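Local coordinates for protein tryptophan synthase alpha chain (Campylobacter jejuni, PDB 3THA) that probably cleaves indoleglycerol phosphate to indole and glyceraldehyde 3-phosphate, as the alpha subunit of the tetrameric enzyme that completes tryptophan biosynthesis, at residues N211-V214 / K215-R218; Q236-L239 / D240-M243. One frame throughout, in Å; residues are numbered along the deposited sequence.

Contact 1: residues N211-V214 / K215-R218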
# COMPACT_ATOMS: atom_id res chain seq x y z
N ASN B 211 -11.61 -20.45 -5.07
CA ASN B 211 -12.62 -20.96 -4.12
C ASN B 211 -12.21 -22.15 -3.26
O ASN B 211 -12.49 -22.15 -2.07
CB ASN B 211 -13.93 -21.30 -4.84
CG ASN B 211 -14.92 -22.02 -3.93
OD1 ASN B 211 -15.12 -23.22 -4.04
ND2 ASN B 211 -15.52 -21.28 -3.00
N GLN B 212 -11.62 -23.19 -3.84
CA GLN B 212 -11.12 -24.33 -3.05
C GLN B 212 -9.96 -23.81 -2.16
O GLN B 212 -9.60 -24.42 -1.16
CB GLN B 212 -10.69 -25.57 -3.91
CG GLN B 212 -11.33 -25.79 -5.34
CD GLN B 212 -12.68 -26.57 -5.40
OE1 GLN B 212 -13.60 -26.30 -4.63
NE2 GLN B 212 -12.79 -27.52 -6.37
N ASP B 213 -9.43 -22.65 -2.57
CA ASP B 213 -8.42 -21.81 -1.90
C ASP B 213 -9.09 -21.17 -0.68
O ASP B 213 -8.42 -20.77 0.25
CB ASP B 213 -8.04 -20.68 -2.88
CG ASP B 213 -6.55 -20.29 -2.85
OD1 ASP B 213 -5.65 -21.14 -2.74
OD2 ASP B 213 -6.28 -19.09 -3.03
N VAL B 214 -10.41 -21.03 -0.69
CA VAL B 214 -11.09 -20.51 0.48
C VAL B 214 -11.66 -21.63 1.32
O VAL B 214 -11.76 -21.49 2.53
CB VAL B 214 -12.14 -19.38 0.19
CG1 VAL B 214 -11.91 -18.76 -1.14
CG2 VAL B 214 -13.57 -19.87 0.36
N LYS B 215 -12.00 -22.75 0.68
CA LYS B 215 -12.54 -23.87 1.43
C LYS B 215 -11.44 -24.51 2.31
O LYS B 215 -11.74 -25.25 3.25
CB LYS B 215 -13.25 -24.89 0.53
CG LYS B 215 -14.75 -24.62 0.37
CD LYS B 215 -15.42 -25.63 -0.58
CE LYS B 215 -16.95 -25.53 -0.46
NZ LYS B 215 -17.72 -25.72 -1.74
N ARG B 216 -10.18 -24.17 2.03
CA ARG B 216 -9.08 -24.69 2.83
C ARG B 216 -8.73 -23.76 4.00
O ARG B 216 -8.58 -24.20 5.14
CB ARG B 216 -7.86 -25.05 1.97
CG ARG B 216 -6.96 -23.89 1.54
CD ARG B 216 -5.56 -24.41 1.17
NE ARG B 216 -5.54 -25.18 -0.08
CZ ARG B 216 -4.95 -24.75 -1.19
NH1 ARG B 216 -4.31 -23.58 -1.21
NH2 ARG B 216 -4.99 -25.50 -2.29
N MSE B 217 -8.63 -22.47 3.71
CA MSE B 217 -8.48 -21.47 4.75
C MSE B 217 -9.62 -21.55 5.76
O MSE B 217 -9.46 -21.10 6.91
CB MSE B 217 -8.44 -20.08 4.12
CG MSE B 217 -7.15 -19.76 3.40
SE MSE B 217 -5.62 -19.60 4.65
CE MSE B 217 -4.21 -19.46 3.28
N ARG B 218 -10.75 -22.14 5.34
CA ARG B 218 -11.92 -22.30 6.21
C ARG B 218 -11.69 -23.25 7.38
O ARG B 218 -12.40 -23.17 8.38
CB ARG B 218 -13.14 -22.77 5.42
CG ARG B 218 -13.92 -21.64 4.74
CD ARG B 218 -15.29 -22.11 4.21
NE ARG B 218 -16.04 -20.94 3.77
CZ ARG B 218 -16.55 -20.76 2.56
NH1 ARG B 218 -16.46 -21.70 1.61
NH2 ARG B 218 -17.18 -19.62 2.31

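Contact 2: residues Q236-L239 / D240-M243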
# COMPACT_ATOMS: atom_id res chain seq x y z
N GLN B 236 -16.30 -5.63 -14.09
CA GLN B 236 -17.42 -5.82 -14.99
C GLN B 236 -18.45 -4.71 -14.99
O GLN B 236 -18.74 -4.10 -13.98
CB GLN B 236 -18.11 -7.17 -14.77
CG GLN B 236 -17.49 -8.28 -15.64
CD GLN B 236 -16.56 -9.20 -14.82
OE1 GLN B 236 -16.00 -10.18 -15.33
NE2 GLN B 236 -16.44 -8.91 -13.54
N GLY B 237 -19.01 -4.47 -16.16
CA GLY B 237 -20.03 -3.43 -16.26
C GLY B 237 -21.39 -4.03 -15.98
O GLY B 237 -22.32 -3.84 -16.80
N ASN B 238 -21.51 -4.74 -14.85
CA ASN B 238 -22.67 -5.61 -14.60
C ASN B 238 -22.80 -6.10 -13.19
O ASN B 238 -22.06 -6.97 -12.79
CB ASN B 238 -22.61 -6.85 -15.49
CG ASN B 238 -23.97 -7.58 -15.62
OD1 ASN B 238 -24.70 -7.76 -14.65
ND2 ASN B 238 -24.27 -8.01 -16.81
N LEU B 239 -23.79 -5.61 -12.47
CA LEU B 239 -23.91 -6.04 -11.11
C LEU B 239 -24.22 -7.52 -10.94
O LEU B 239 -23.79 -8.13 -9.98
CB LEU B 239 -24.90 -5.19 -10.33
CG LEU B 239 -24.13 -4.75 -9.09
CD1 LEU B 239 -24.78 -3.53 -8.51
CD2 LEU B 239 -23.99 -5.82 -8.03
N ASP B 240 -24.97 -8.11 -11.86
CA ASP B 240 -25.34 -9.51 -11.69
C ASP B 240 -24.13 -10.43 -11.85
O ASP B 240 -24.08 -11.52 -11.27
CB ASP B 240 -26.45 -9.93 -12.70
CG ASP B 240 -27.62 -8.95 -12.74
OD1 ASP B 240 -28.03 -8.57 -13.85
OD2 ASP B 240 -28.11 -8.52 -11.67
N ILE B 241 -23.19 -10.00 -12.69
CA ILE B 241 -21.95 -10.72 -12.95
C ILE B 241 -21.05 -10.51 -11.70
O ILE B 241 -20.54 -11.47 -11.13
CB ILE B 241 -21.25 -10.24 -14.29
CG1 ILE B 241 -22.16 -10.42 -15.49
CG2 ILE B 241 -19.98 -11.01 -14.58
CD1 ILE B 241 -21.53 -9.99 -16.84
N ILE B 242 -20.89 -9.26 -11.25
CA ILE B 242 -20.10 -9.02 -10.04
C ILE B 242 -20.59 -9.91 -8.93
O ILE B 242 -19.81 -10.56 -8.26
CB ILE B 242 -20.19 -7.60 -9.52
CG1 ILE B 242 -19.68 -6.62 -10.58
CG2 ILE B 242 -19.37 -7.47 -8.27
CD1 ILE B 242 -19.92 -5.16 -10.21
N MSE B 243 -21.88 -9.92 -8.74
CA MSE B 243 -22.55 -10.78 -7.78
C MSE B 243 -22.28 -12.29 -8.00
O MSE B 243 -21.96 -13.01 -7.06
CB MSE B 243 -24.05 -10.49 -7.88
CG MSE B 243 -24.80 -10.51 -6.60
SE MSE B 243 -24.33 -8.99 -5.48
CE MSE B 243 -25.72 -9.43 -4.15

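Contact 1: residues N211-V214 / K215-R218
In Arg216, CG sits between the backbone N and the carbonyl carbon (chi1 79°) and the chain bends again at chi3, which turns the guanidinium back toward Asp213, three residues earlier. Arg218 instead runs extended from CG to NE and lies alongside Val214, four residues before it, both side chains pointing the same way.

The first pair is a salt bridge of charges alone. Asp213 OD1 lies 3.2 Å from Arg216 NH1 but well out of the guanidinium plane, and for that reason no N-H is aimed at it; the carboxylate and guanidinium planes are turned 79° apart. The other carboxylate oxygen, OD2, accepts from the backbone N of Gln209. In the second pair, Val214 CG2 packs over one face of the Arg218 guanidinium, 3.6 Å from NH1 and displaced toward its rim; NH2 of that arginine bonds to Asn16 OD1.

Beneath these groups the backbone is irregularly bonded. Asn211 O accepts twice, from Val214 N at 2.7 Å and from Lys215 N at 2.9 Å, whereas the bonds from Arg216 N to Gln212 O and from Arg218 N to Val214 O are weak.

Helix 212-217 is the link of a beta-alpha-beta unit between strands 202-205 and 223-226 of the TIM barrel. Val214, Met217 (selenomethionine) and Arg218 touch Val224 on the latter strand, while Asn211 ND2 bonds to Ile249 O near the chain's C-terminal end.

Contact 2: residues Q236-L239 / D240-M243
Asn238 caps the start of the helix that carries Asp240 and Ile241, and its hydrogen bonds show how an N-cap serves amides at a helix's first turn. With CG anti to the backbone N (chi1 -162°), the amide is carried toward the helix, and chi2 of -43° turns OD1 onto two backbone N-H groups: it accepts from Asp240 N at 2.8 Å and from Ile241 N at 3.3 Å, both weak bonds. The carbonyl of the same residue starts the regular ladder: Ile242 N meets Asn238 O at 3.0 Å in an almost straight bond (176°), with a weaker one from Ile241 N. One residue further along, Met243 N bonds to Leu239 O at 2.9 Å.

Van der Waals contacts surround these bonds. The Ile241 and Asn238 side chains cross at about a right angle, Ile241 CG1 coming within 3.4 Å of Asn238 CG, while the other isoleucine branch, CG2, rests 3.8 Å from Gln236 CG. Leu239 meets the selenomethionine Met243 obliquely, CD2 to SE at 4.1 Å, and Ile242 CD1 approaches Leu239 CG more loosely.

Charge enters through Asp240, whose OD2 forms a salt bridge with Arg36.

The loop between helices 228-233 and 239-248 contains an inverse gamma turn centred on Gly237. Helix 239-248 lies against helix 27-35, where Leu239 touches Ala32 and Ile242 touches Thr29.

In the fold
Contacts 1 and 2 follow one another along the chain, and both join near neighbours in sequence: contact 1 along a short, weakly bonded helix, contact 2 at a helix N-terminus. Their centres are about 23 Å apart and their nearest atoms about 11 Å, so they do not touch. Helix 239-248 connects them: contact 2 caps its beginning, and just past its other end Ile249 O takes the bond from Asn211 in contact 1. Both lie peripherally, with centres about 18 and 21 Å from the centre of the chain, and away from Glu46 and Asp57, the predicted proton acceptors of the active site.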